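Local coordinates for protein histone-lysine N-methyltransferase, H3 lysine-9 specific SUVH6 (Arabidopsis thaliana, PDB 6A5N) that probably transfers methyl groups to a lysine of the histone H3 tail through its SET domain, which is joined in one chain to a DNA-binding SRA domain, at residues Y409-A414 with A426-A431; A258-D263 with I357-S362; I453-S458 with L492-N497. The protein carries 1 engineered substitution. One frame throughout, in Å; residues are numbered along the deposited sequence.

Overall arrangement
The three contacts follow one another along the chain in the order 2, 1, 3. Contacts 1 and 3 both belong to the SET domain, with centres about 22 Å apart and nearest atoms about 8 Å apart. Contact 3 lies between the other two: contact 2 is about 18 Å from it, centre to centre, with nearest atoms about 5 Å apart but not touching, and about 40 Å from contact 1. Strand 364-369 ties contacts 2 and 3 together: it borders 355-360, Val367 shares a backbone bond with Leu492, and Trp365 O accepts from the Asn454 side chain. Contact 3 carries the sequences that, in SET enzymes, adjoin the methyl-transfer site. All three lie over 20 Å from the bound nucleic acid.

Contact 1: residues Y409-A414 with A426-A431; sequences YDNSLA and AGRSMA
Asp410 and Arg428 both send CG away from their backbone N (chi1 -170° and -178°), and with Arg428 extended from CG to NE the guanidinium reaches the Asp410 carboxylate. Arg428 NH1 donates to Asp410 OD1 at 3.0 Å, on the syn lone pair and close to the guanidinium plane, although the two flat groups stand 78° apart. Ser412 CB lies over one guanidinium face, and the sulphur of Met430 runs beside the carboxylate, with Met430 SD 3.3 Å from Asp410 OD1. The other oxygen, Asp410 OD2, accepts from Ser412 N at 3.0 Å, closing an Asx turn, so both carboxylate oxygens are engaged.

Asn411 uses both ends of its amide on the opposing backbone. Asn411 ND2 gives a 2.7 Å bond to Gly427 O, nearly in the amide plane, while Ser429 N donates to Asn411 OD1 from above the carbonyl plane at 3.0 Å. Beyond this, Tyr409 and Ala431 exchange two backbone bonds, Ala431 N to Tyr409 O being 2.9 Å. The result is a two-stranded antiparallel sheet on the surface of the SET domain, its strands joined by helix 412-421 and a loop, with an Asx turn leading from the first strand into the helix.

Contact 2: residues A258-D263 with I357-S362; sequences AVNEID and IFKTKS
Ala258 and Val259 run parallel to Ile357 and Phe358, and two backbone bonds join them: Val259 N to Ile357 O at 2.9 Å and Lys359 N to Val259 O at 3.1 Å. On one face Ala258 CB meets Ile357 CG1 at 3.5 Å. On the other, Val259 CG2 reaches Phe358 CB at 3.8 Å, while the phenyl ring leads away from the pairing.

Past the paired residues, Lys359 takes over. Its chain, bent at chi2, chi3 and chi4, runs alongside Asn260, Lys359 CB lying 3.5 Å from Asn260 OD1 and Lys359 CE 3.6 Å from Asn260 ND2. The bends carry the ammonium toward Asp263, where Lys359 NZ and Asp263 OD2 form a long salt bridge of 3.7 Å; Glu265 adds another weak ion pair. Asn260 OD1 also accepts from Ile262 N at 2.6 Å, an Asx turn that follows the end of the strand.

Strands 257-259 and 355-360 are the inner pair of a four-stranded mixed sheet. Strand 242-244 lies antiparallel beside the first, and strand 364-369 beside the second, where Arg368 makes a cation-pi contact with Phe358.

Contact 3: residues I453-S458 with L492-N497; sequences INHSCS and LCYDYN
His455 pairs in parallel with Tyr494 in a short, weakly bonded two-stranded sheet, bringing together the Asn-His-Ser and Tyr-Asp-Tyr sequences whose meeting is consistent with the pseudoknot of SET domains. Tyr494 N donates to Asn454 O and Ser456 N to Tyr494 O, each at 3.2 Å.

Tyr494 is the buried centre. With CG between the backbone N and the carbonyl carbon (chi1 61°), its ring lies with one edge against Ile453: Ile453 CG2 is 3.4 Å from Tyr494 CD2, the two side chains crossing at about a right angle. His455 turns an edge toward the face of Tyr494 in an offset edge-to-face pair, planes 71° apart. On the second strand, Cys493 SG packs against Ser456 CB at 3.4 Å.

Outward from this shell, Phe480 stacks on Tyr494 and Phe403 meets it at a slant. Strand 364-369 holds the opening of both segments: Val367 bonds to the backbone of Leu492 and touches Ile453. The side chain of Asn454 points to a different set of partners, ND2 donating to Glu491 OE2 and to Trp365 O, while Asn460 OD1 accepts from Cys493 N. In related SET enzymes these two sequences border the cofactor and the lysine channel, a role that is probable here.

Completing the cluster, the Tyr496 ring is nearly parallel to the imidazole but slid aside, so that Tyr496 OH sits over the centre of the His455 ring, 3.4 Å from His455 CD2.

Contact 1: residues Y409-A414 with A426-A431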
ATOM      1  N   TYR A 409       8.828  20.781   0.872  1.00 58.64           N
ATOM      2  CA  TYR A 409       9.369  19.563   0.273  1.00 52.41           C
ATOM      3  C   TYR A 409      10.852  19.434   0.601  1.00 52.65           C
ATOM      4  O   TYR A 409      11.533  20.428   0.849  1.00 57.39           O
ATOM      5  CB  TYR A 409       9.161  19.554  -1.244  1.00 56.12           C
ATOM      6  CG  TYR A 409       9.850  18.418  -1.967  1.00 56.92           C
ATOM      7  CD1 TYR A 409       9.237  17.179  -2.080  1.00 56.73           C
ATOM      8  CD2 TYR A 409      11.102  18.593  -2.559  1.00 58.92           C
ATOM      9  CE1 TYR A 409       9.847  16.136  -2.752  1.00 60.44           C
ATOM     10  CE2 TYR A 409      11.729  17.555  -3.228  1.00 60.91           C
ATOM     11  CZ  TYR A 409      11.094  16.325  -3.321  1.00 64.09           C
ATOM     12  OH  TYR A 409      11.702  15.280  -3.995  1.00 65.03           O
ATOM     13  N   ASP A 410      11.329  18.194   0.600  1.00 58.48           N
ATOM     14  CA  ASP A 410      12.693  17.833   0.953  1.00 59.10           C
ATOM     15  C   ASP A 410      13.117  16.736  -0.022  1.00 56.52           C
ATOM     16  O   ASP A 410      12.361  15.775  -0.236  1.00 58.80           O
ATOM     17  CB  ASP A 410      12.753  17.357   2.412  1.00 58.28           C
ATOM     18  CG  ASP A 410      14.165  17.185   2.920  1.00 67.44           C
ATOM     19  OD1 ASP A 410      14.405  17.518   4.097  1.00 75.49           O
ATOM     20  OD2 ASP A 410      15.033  16.701   2.165  1.00 68.17           O
ATOM     21  N   ASN A 411      14.296  16.861  -0.625  1.00 55.22           N
ATOM     22  CA  ASN A 411      14.693  15.906  -1.665  1.00 63.10           C
ATOM     23  C   ASN A 411      15.542  14.730  -1.146  1.00 63.55           C
ATOM     24  O   ASN A 411      16.136  13.989  -1.939  1.00 57.93           O
ATOM     25  CB  ASN A 411      15.421  16.652  -2.802  1.00 65.11           C
ATOM     26  CG  ASN A 411      16.873  16.991  -2.465  1.00 70.71           C
ATOM     27  OD1 ASN A 411      17.245  17.117  -1.297  1.00 75.97           O
ATOM     28  ND2 ASN A 411      17.691  17.175  -3.495  1.00 68.47           N
ATOM     29  N   SER A 412      15.584  14.555   0.176  1.00 65.86           N
ATOM     30  CA  SER A 412      16.406  13.514   0.796  1.00 66.83           C
ATOM     31  C   SER A 412      15.995  12.093   0.378  1.00 60.77           C
ATOM     32  O   SER A 412      16.854  11.245   0.123  1.00 58.32           O
ATOM     33  CB  SER A 412      16.355  13.649   2.326  1.00 69.87           C
ATOM     34  OG  SER A 412      15.093  13.255   2.835  1.00 68.67           O
ATOM     35  N   LEU A 413      14.695  11.829   0.308  1.00 54.82           N
ATOM     36  CA  LEU A 413      14.199  10.502  -0.053  1.00 62.06           C
ATOM     37  C   LEU A 413      14.509  10.176  -1.512  1.00 63.75           C
ATOM     38  O   LEU A 413      14.952   9.067  -1.835  1.00 62.67           O
ATOM     39  CB  LEU A 413      12.692  10.406   0.202  1.00 68.29           C
ATOM     40  CG  LEU A 413      12.218  10.785   1.611  1.00 77.53           C
ATOM     41  CD1 LEU A 413      11.984  12.298   1.766  1.00 78.89           C
ATOM     42  CD2 LEU A 413      10.989   9.991   2.020  1.00 80.32           C
ATOM     43  N   ALA A 414      14.277  11.153  -2.386  1.00 62.83           N
ATOM     44  CA  ALA A 414      14.695  11.050  -3.775  1.00 59.00           C
ATOM     45  C   ALA A 414      16.208  10.894  -3.881  1.00 61.87           C
ATOM     46  O   ALA A 414      16.689  10.165  -4.735  1.00 68.03           O
ATOM     47  CB  ALA A 414      14.236  12.269  -4.555  1.00 51.18           C
ATOM     48  N   ALA A 426      21.438  14.248  -6.546  1.00 75.91           N
ATOM     49  CA  ALA A 426      21.437  15.699  -6.701  1.00 70.75           C
ATOM     50  C   ALA A 426      21.816  16.285  -5.353  1.00 70.84           C
ATOM     51  O   ALA A 426      21.713  15.597  -4.336  1.00 70.97           O
ATOM     52  CB  ALA A 426      20.079  16.199  -7.148  1.00 61.90           C
ATOM     53  N   GLY A 427      22.254  17.538  -5.321  1.00 74.49           N
ATOM     54  CA  GLY A 427      22.540  18.162  -4.040  1.00 75.30           C
ATOM     55  C   GLY A 427      21.268  18.317  -3.233  1.00 73.11           C
ATOM     56  O   GLY A 427      20.168  18.322  -3.806  1.00 69.27           O
ATOM     57  N   ARG A 428      21.401  18.431  -1.914  1.00 67.70           N
ATOM     58  CA  ARG A 428      20.223  18.565  -1.068  1.00 66.64           C
ATOM     59  C   ARG A 428      19.583  19.926  -1.282  1.00 63.63           C
ATOM     60  O   ARG A 428      20.276  20.955  -1.247  1.00 63.81           O
ATOM     61  CB  ARG A 428      20.569  18.390   0.411  1.00 72.01           C
ATOM     62  CG  ARG A 428      19.327  18.493   1.305  1.00 77.03           C
ATOM     63  CD  ARG A 428      19.585  18.176   2.767  1.00 82.56           C
ATOM     64  NE  ARG A 428      18.357  17.734   3.428  1.00 84.17           N
ATOM     65  CZ  ARG A 428      18.231  16.574   4.070  1.00 83.74           C
ATOM     66  NH1 ARG A 428      17.081  16.243   4.640  1.00 81.03           N
ATOM     67  NH2 ARG A 428      19.261  15.743   4.151  1.00 84.27           N
ATOM     68  N   SER A 429      18.274  19.937  -1.524  1.00 58.10           N
ATOM     69  CA  SER A 429      17.538  21.196  -1.536  1.00 60.25           C
ATOM     70  C   SER A 429      16.178  21.026  -0.917  1.00 59.02           C
ATOM     71  O   SER A 429      15.576  19.959  -0.992  1.00 51.09           O
ATOM     72  CB  SER A 429      17.382  21.757  -2.951  1.00 64.45           C
ATOM     73  OG  SER A 429      16.961  20.772  -3.872  1.00 61.53           O
ATOM     74  N   MET A 430      15.691  22.098  -0.313  1.00 58.69           N
ATOM     75  CA  MET A 430      14.391  22.082   0.327  1.00 60.01           C
ATOM     76  C   MET A 430      13.551  23.273  -0.141  1.00 69.92           C
ATOM     77  O   MET A 430      14.086  24.347  -0.455  1.00 51.83           O
ATOM     78  CB  MET A 430      14.574  22.090   1.840  1.00 60.97           C
ATOM     79  CG  MET A 430      15.524  20.996   2.329  1.00 63.34           C
ATOM     80  SD  MET A 430      15.458  20.661   4.096  1.00 63.50           S
ATOM     81  CE  MET A 430      15.655  22.315   4.734  1.00 73.75           C
ATOM     82  N   ALA A 431      12.237  23.083  -0.203  1.00 64.82           N
ATOM     83  CA  ALA A 431      11.348  24.154  -0.657  1.00 65.04           C
ATOM     84  C   ALA A 431      10.297  24.471   0.393  1.00 65.50           C
ATOM     85  O   ALA A 431       9.896  23.595   1.158  1.00 65.38           O
ATOM     86  CB  ALA A 431      10.674  23.776  -1.961  1.00 59.61           C
TER

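Contact 2: residues A258-D263 with I357-S362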
ATOM      1  N   ALA A 258     -22.129   4.198   4.575  1.00 79.86           N
ATOM      2  CA  ALA A 258     -21.752   4.556   5.931  1.00 77.58           C
ATOM      3  C   ALA A 258     -22.214   3.464   6.865  1.00 79.53           C
ATOM      4  O   ALA A 258     -23.393   3.100   6.852  1.00 83.04           O
ATOM      5  CB  ALA A 258     -22.365   5.894   6.325  1.00 75.54           C
ATOM      6  N   VAL A 259     -21.306   2.936   7.681  1.00 78.84           N
ATOM      7  CA  VAL A 259     -21.694   1.904   8.631  1.00 79.90           C
ATOM      8  C   VAL A 259     -21.279   2.217  10.066  1.00 87.68           C
ATOM      9  O   VAL A 259     -20.254   2.882  10.334  1.00 89.65           O
ATOM     10  CB  VAL A 259     -21.133   0.519   8.230  1.00 81.14           C
ATOM     11  CG1 VAL A 259     -21.726   0.071   6.908  1.00 80.49           C
ATOM     12  CG2 VAL A 259     -19.623   0.550   8.156  1.00 80.05           C
ATOM     13  N   ASN A 260     -22.114   1.738  10.985  1.00 92.32           N
ATOM     14  CA  ASN A 260     -21.867   1.840  12.412  1.00 92.24           C
ATOM     15  C   ASN A 260     -22.452   0.634  13.129  1.00 95.31           C
ATOM     16  O   ASN A 260     -23.618   0.292  12.928  1.00 94.76           O
ATOM     17  CB  ASN A 260     -22.465   3.135  12.964  1.00 88.60           C
ATOM     18  CG  ASN A 260     -22.207   3.318  14.445  1.00 89.46           C
ATOM     19  OD1 ASN A 260     -21.470   2.555  15.073  1.00 83.01           O
ATOM     20  ND2 ASN A 260     -22.796   4.361  15.003  1.00 92.61           N
ATOM     21  N   GLU A 261     -21.630  -0.003  13.960  1.00 91.71           N
ATOM     22  CA  GLU A 261     -22.037  -1.155  14.762  1.00 97.58           C
ATOM     23  C   GLU A 261     -21.753  -0.871  16.236  1.00101.67           C
ATOM     24  O   GLU A 261     -21.711  -1.784  17.067  1.00107.51           O
ATOM     25  CB  GLU A 261     -21.300  -2.410  14.287  1.00 96.77           C
ATOM     26  CG  GLU A 261     -19.794  -2.185  14.102  1.00 95.83           C
ATOM     27  CD  GLU A 261     -19.125  -3.251  13.251  1.00 96.23           C
ATOM     28  OE1 GLU A 261     -19.722  -3.673  12.236  1.00 94.45           O
ATOM     29  OE2 GLU A 261     -17.995  -3.660  13.592  1.00 98.37           O
ATOM     30  N   ILE A 262     -21.565   0.413  16.540  1.00107.13           N
ATOM     31  CA  ILE A 262     -21.210   0.879  17.875  1.00104.84           C
ATOM     32  C   ILE A 262     -22.281   1.839  18.416  1.00103.06           C
ATOM     33  O   ILE A 262     -22.170   2.331  19.540  1.00101.24           O
ATOM     34  CB  ILE A 262     -19.826   1.593  17.861  1.00 84.05           C
ATOM     35  CG1 ILE A 262     -18.872   0.924  16.862  1.00 80.16           C
ATOM     36  CG2 ILE A 262     -19.206   1.655  19.264  1.00 88.37           C
ATOM     37  CD1 ILE A 262     -18.439  -0.489  17.246  1.00 81.31           C
ATOM     38  N   ASP A 263     -23.327   2.081  17.620  1.00 99.99           N
ATOM     39  CA  ASP A 263     -24.307   3.138  17.906  1.00 98.59           C
ATOM     40  C   ASP A 263     -25.428   3.155  16.848  1.00 88.10           C
ATOM     41  O   ASP A 263     -25.427   2.342  15.921  1.00 76.97           O
ATOM     42  CB  ASP A 263     -23.589   4.504  17.949  1.00104.62           C
ATOM     43  CG  ASP A 263     -24.430   5.620  18.558  1.00112.60           C
ATOM     44  OD1 ASP A 263     -25.625   5.404  18.884  1.00116.36           O
ATOM     45  OD2 ASP A 263     -23.883   6.738  18.686  1.00113.48           O
ATOM     46  N   ILE A 357     -17.395   4.891   4.892  1.00 66.21           N
ATOM     47  CA  ILE A 357     -17.086   5.597   6.129  1.00 70.20           C
ATOM     48  C   ILE A 357     -17.714   4.840   7.296  1.00 72.63           C
ATOM     49  O   ILE A 357     -18.788   4.248   7.156  1.00 76.97           O
ATOM     50  CB  ILE A 357     -17.559   7.060   6.099  1.00 70.72           C
ATOM     51  CG1 ILE A 357     -19.084   7.154   6.151  1.00 67.90           C
ATOM     52  CG2 ILE A 357     -17.002   7.765   4.865  1.00 72.03           C
ATOM     53  CD1 ILE A 357     -19.589   8.423   6.813  1.00 66.25           C
ATOM     54  N   PHE A 358     -17.016   4.795   8.412  1.00 71.78           N
ATOM     55  CA  PHE A 358     -17.472   3.991   9.521  1.00 76.34           C
ATOM     56  C   PHE A 358     -17.202   4.678  10.825  1.00 80.41           C
ATOM     57  O   PHE A 358     -16.284   5.460  10.905  1.00 82.18           O
ATOM     58  CB  PHE A 358     -16.761   2.655   9.496  1.00 69.44           C
ATOM     59  CG  PHE A 358     -15.325   2.743   9.835  1.00 68.67           C
ATOM     60  CD1 PHE A 358     -14.896   2.471  11.098  1.00 68.43           C
ATOM     61  CD2 PHE A 358     -14.410   3.091   8.887  1.00 63.96           C
ATOM     62  CE1 PHE A 358     -13.577   2.552  11.415  1.00 61.96           C
ATOM     63  CE2 PHE A 358     -13.090   3.182   9.194  1.00 61.72           C
ATOM     64  CZ  PHE A 358     -12.673   2.914  10.461  1.00 67.19           C
ATOM     65  N   LYS A 359     -18.048   4.426  11.811  1.00 78.93           N
ATOM     66  CA  LYS A 359     -17.803   4.906  13.160  1.00 85.32           C
ATOM     67  C   LYS A 359     -16.710   4.108  13.848  1.00 81.67           C
ATOM     68  O   LYS A 359     -16.665   2.899  13.730  1.00 74.57           O
ATOM     69  CB  LYS A 359     -19.069   4.855  13.988  1.00 88.92           C
ATOM     70  CG  LYS A 359     -19.521   6.215  14.467  1.00 91.72           C
ATOM     71  CD  LYS A 359     -19.105   6.496  15.890  1.00 91.55           C
ATOM     72  CE  LYS A 359     -20.159   5.997  16.855  1.00 91.33           C
ATOM     73  NZ  LYS A 359     -20.262   6.861  18.057  1.00 93.62           N
ATOM     74  N   THR A 360     -15.861   4.804  14.591  1.00 88.98           N
ATOM     75  CA  THR A 360     -14.724   4.231  15.281  1.00 86.20           C
ATOM     76  C   THR A 360     -14.952   4.458  16.746  1.00 94.17           C
ATOM     77  O   THR A 360     -15.601   5.437  17.095  1.00100.74           O
ATOM     78  CB  THR A 360     -13.461   4.994  14.927  1.00 77.37           C
ATOM     79  OG1 THR A 360     -13.581   6.342  15.379  1.00 77.22           O
ATOM     80  CG2 THR A 360     -13.287   5.004  13.457  1.00 74.79           C
ATOM     81  N   LYS A 361     -14.480   3.563  17.606  1.00 89.40           N
ATOM     82  CA  LYS A 361     -14.780   3.733  19.012  1.00 94.13           C
ATOM     83  C   LYS A 361     -14.144   5.015  19.495  1.00 91.50           C
ATOM     84  O   LYS A 361     -14.808   5.901  19.992  1.00 85.00           O
ATOM     85  CB  LYS A 361     -14.208   2.532  19.787  1.00 93.74           C
ATOM     86  CG  LYS A 361     -13.802   2.782  21.234  1.00100.72           C
ATOM     87  CD  LYS A 361     -12.300   2.652  21.467  1.00102.81           C
ATOM     88  CE  LYS A 361     -11.909   3.126  22.865  1.00105.44           C
ATOM     89  NZ  LYS A 361     -10.773   2.370  23.469  1.00106.24           N
ATOM     90  N   SER A 362     -12.852   5.128  19.262  1.00 90.39           N
ATOM     91  CA  SER A 362     -12.086   6.281  19.698  1.00 97.82           C
ATOM     92  C   SER A 362     -12.256   7.604  18.960  1.00 97.08           C
ATOM     93  O   SER A 362     -12.330   8.658  19.557  1.00 98.77           O
ATOM     94  CB  SER A 362     -10.613   5.903  19.732  1.00102.36           C
ATOM     95  OG  SER A 362     -10.412   4.662  19.092  1.00102.26           O
TER

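Contact 3: residues I453-S458 with L492-N497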
ATOM      1  N   ILE A 453     -11.183  11.366   6.446  1.00 69.29           N
ATOM      2  CA  ILE A 453      -9.919  10.692   6.727  1.00 66.63           C
ATOM      3  C   ILE A 453      -9.287  11.279   7.988  1.00 69.26           C
ATOM      4  O   ILE A 453      -9.150  12.503   8.110  1.00 72.96           O
ATOM      5  CB  ILE A 453      -8.942  10.808   5.535  1.00 65.97           C
ATOM      6  CG1 ILE A 453      -9.595  10.273   4.267  1.00 66.38           C
ATOM      7  CG2 ILE A 453      -7.673  10.022   5.804  1.00 70.37           C
ATOM      8  CD1 ILE A 453      -8.714  10.392   3.051  1.00 67.70           C
ATOM      9  N   ASN A 454      -8.921  10.415   8.934  1.00 73.02           N
ATOM     10  CA  ASN A 454      -8.341  10.874  10.194  1.00 72.48           C
ATOM     11  C   ASN A 454      -6.823  10.944  10.134  1.00 72.72           C
ATOM     12  O   ASN A 454      -6.206  10.482   9.168  1.00 69.33           O
ATOM     13  CB  ASN A 454      -8.760   9.969  11.357  1.00 73.15           C
ATOM     14  CG  ASN A 454     -10.251  10.002  11.617  1.00 78.15           C
ATOM     15  OD1 ASN A 454     -10.798  11.019  12.049  1.00 85.43           O
ATOM     16  ND2 ASN A 454     -10.915   8.879  11.384  1.00 76.99           N
ATOM     17  N   HIS A 455      -6.226  11.507  11.182  1.00 69.16           N
ATOM     18  CA  HIS A 455      -4.784  11.712  11.231  1.00 72.94           C
ATOM     19  C   HIS A 455      -4.067  10.659  12.073  1.00 63.39           C
ATOM     20  O   HIS A 455      -4.609  10.178  13.067  1.00 65.91           O
ATOM     21  CB  HIS A 455      -4.479  13.112  11.767  1.00 91.29           C
ATOM     22  CG  HIS A 455      -5.623  14.075  11.632  1.00107.99           C
ATOM     23  ND1 HIS A 455      -6.698  14.080  12.493  1.00121.10           N
ATOM     24  CD2 HIS A 455      -5.854  15.063  10.733  1.00111.29           C
ATOM     25  CE1 HIS A 455      -7.541  15.032  12.134  1.00121.03           C
ATOM     26  NE2 HIS A 455      -7.054  15.642  11.068  1.00116.67           N
ATOM     27  N   SER A 456      -2.852  10.291  11.677  1.00 64.50           N
ATOM     28  CA  SER A 456      -2.090   9.265  12.398  1.00 66.33           C
ATOM     29  C   SER A 456      -0.588   9.511  12.400  1.00 69.16           C
ATOM     30  O   SER A 456      -0.029  10.002  11.411  1.00 67.69           O
ATOM     31  CB  SER A 456      -2.365   7.883  11.796  1.00 66.52           C
ATOM     32  OG  SER A 456      -1.967   6.848  12.676  1.00 76.36           O
ATOM     33  N   CYS A 457       0.049   9.145  13.512  1.00 68.16           N
ATOM     34  CA  CYS A 457       1.502   9.186  13.674  1.00 73.83           C
ATOM     35  C   CYS A 457       2.193   8.100  12.844  1.00 72.73           C
ATOM     36  O   CYS A 457       3.386   8.193  12.555  1.00 76.45           O
ATOM     37  CB  CYS A 457       1.871   9.029  15.160  1.00 80.20           C
ATOM     38  SG  CYS A 457       1.031  10.175  16.290  1.00129.01           S
ATOM     39  N   SER A 458       1.437   7.064  12.483  1.00 65.20           N
ATOM     40  CA  SER A 458       1.894   6.089  11.500  1.00 66.67           C
ATOM     41  C   SER A 458       0.832   5.911  10.405  1.00 62.55           C
ATOM     42  O   SER A 458      -0.005   5.012  10.481  1.00 64.01           O
ATOM     43  CB  SER A 458       2.216   4.755  12.177  1.00 70.65           C
ATOM     44  OG  SER A 458       1.119   3.858  12.115  1.00 71.42           O
ATOM     45  N   LEU A 492      -7.895   4.326   6.978  1.00 64.72           N
ATOM     46  CA  LEU A 492      -7.058   5.186   6.174  1.00 57.40           C
ATOM     47  C   LEU A 492      -6.725   6.447   6.965  1.00 49.90           C
ATOM     48  O   LEU A 492      -7.616   7.142   7.466  1.00 54.82           O
ATOM     49  CB  LEU A 492      -7.755   5.496   4.848  1.00 57.29           C
ATOM     50  CG  LEU A 492      -8.101   4.234   4.054  1.00 59.15           C
ATOM     51  CD1 LEU A 492      -8.867   4.548   2.773  1.00 59.69           C
ATOM     52  CD2 LEU A 492      -6.848   3.444   3.743  1.00 58.36           C
ATOM     53  N   CYS A 493      -5.434   6.726   7.099  1.00 48.07           N
ATOM     54  CA  CYS A 493      -5.000   7.927   7.801  1.00 55.71           C
ATOM     55  C   CYS A 493      -3.762   8.553   7.164  1.00 55.91           C
ATOM     56  O   CYS A 493      -2.953   7.856   6.519  1.00 46.07           O
ATOM     57  CB  CYS A 493      -4.741   7.599   9.275  1.00 60.49           C
ATOM     58  SG  CYS A 493      -4.035   5.951   9.535  1.00115.29           S
ATOM     59  N   TYR A 494      -3.645   9.877   7.319  1.00 63.42           N
ATOM     60  CA  TYR A 494      -2.460  10.626   6.870  1.00 62.62           C
ATOM     61  C   TYR A 494      -1.895  11.438   8.038  1.00 56.91           C
ATOM     62  O   TYR A 494      -2.652  11.872   8.907  1.00 52.15           O
ATOM     63  CB  TYR A 494      -2.792  11.552   5.679  1.00 57.17           C
ATOM     64  CG  TYR A 494      -3.834  12.614   5.952  1.00 59.41           C
ATOM     65  CD1 TYR A 494      -3.468  13.881   6.387  1.00 65.89           C
ATOM     66  CD2 TYR A 494      -5.181  12.359   5.734  1.00 61.80           C
ATOM     67  CE1 TYR A 494      -4.419  14.857   6.618  1.00 72.63           C
ATOM     68  CE2 TYR A 494      -6.137  13.324   5.961  1.00 68.00           C
ATOM     69  CZ  TYR A 494      -5.754  14.573   6.399  1.00 72.49           C
ATOM     70  OH  TYR A 494      -6.719  15.533   6.625  1.00 70.71           O
ATOM     71  N   ASP A 495      -0.600  11.688   8.013  1.00 60.64           N
ATOM     72  CA  ASP A 495       0.071  12.528   8.987  1.00 63.40           C
ATOM     73  C   ASP A 495      -0.011  14.027   8.749  1.00 73.09           C
ATOM     74  O   ASP A 495      -0.430  14.468   7.705  1.00 70.56           O
ATOM     75  CB  ASP A 495       1.520  12.124   9.106  1.00 64.40           C
ATOM     76  CG  ASP A 495       2.069  12.339  10.477  1.00 74.86           C
ATOM     77  OD1 ASP A 495       1.459  13.095  11.234  1.00 78.57           O
ATOM     78  OD2 ASP A 495       3.120  11.757  10.792  1.00 75.54           O
ATOM     79  N   TYR A 496       0.390  14.793   9.753  1.00 76.46           N
ATOM     80  CA  TYR A 496       0.436  16.252   9.711  1.00 81.89           C
ATOM     81  C   TYR A 496       1.562  16.821   8.894  1.00 82.16           C
ATOM     82  O   TYR A 496       2.495  16.139   8.576  1.00 83.22           O
ATOM     83  CB  TYR A 496       0.475  16.838  11.115  1.00 89.77           C
ATOM     84  CG  TYR A 496      -0.888  16.903  11.719  1.00 96.69           C
ATOM     85  CD1 TYR A 496      -1.900  17.591  11.093  1.00 97.66           C
ATOM     86  CD2 TYR A 496      -1.179  16.231  12.887  1.00101.12           C
ATOM     87  CE1 TYR A 496      -3.171  17.626  11.624  1.00102.24           C
ATOM     88  CE2 TYR A 496      -2.444  16.261  13.429  1.00105.17           C
ATOM     89  CZ  TYR A 496      -3.432  16.968  12.795  1.00106.45           C
ATOM     90  OH  TYR A 496      -4.685  16.999  13.333  1.00113.79           O
ATOM     91  N   ASN A 497       1.440  18.082   8.527  1.00 79.25           N
ATOM     92  CA  ASN A 497       2.319  18.653   7.533  1.00 79.80           C
ATOM     93  C   ASN A 497       3.805  18.716   7.869  1.00 79.49           C
ATOM     94  O   ASN A 497       4.626  18.297   7.075  1.00 79.74           O
ATOM     95  CB  ASN A 497       1.720  20.006   7.048  1.00132.81           C
ATOM     96  CG  ASN A 497       2.553  21.230   7.419  1.00133.20           C
ATOM     97  OD1 ASN A 497       2.938  22.011   6.549  1.00131.87           O
ATOM     98  ND2 ASN A 497       2.824  21.405   8.707  1.00134.86           N
TER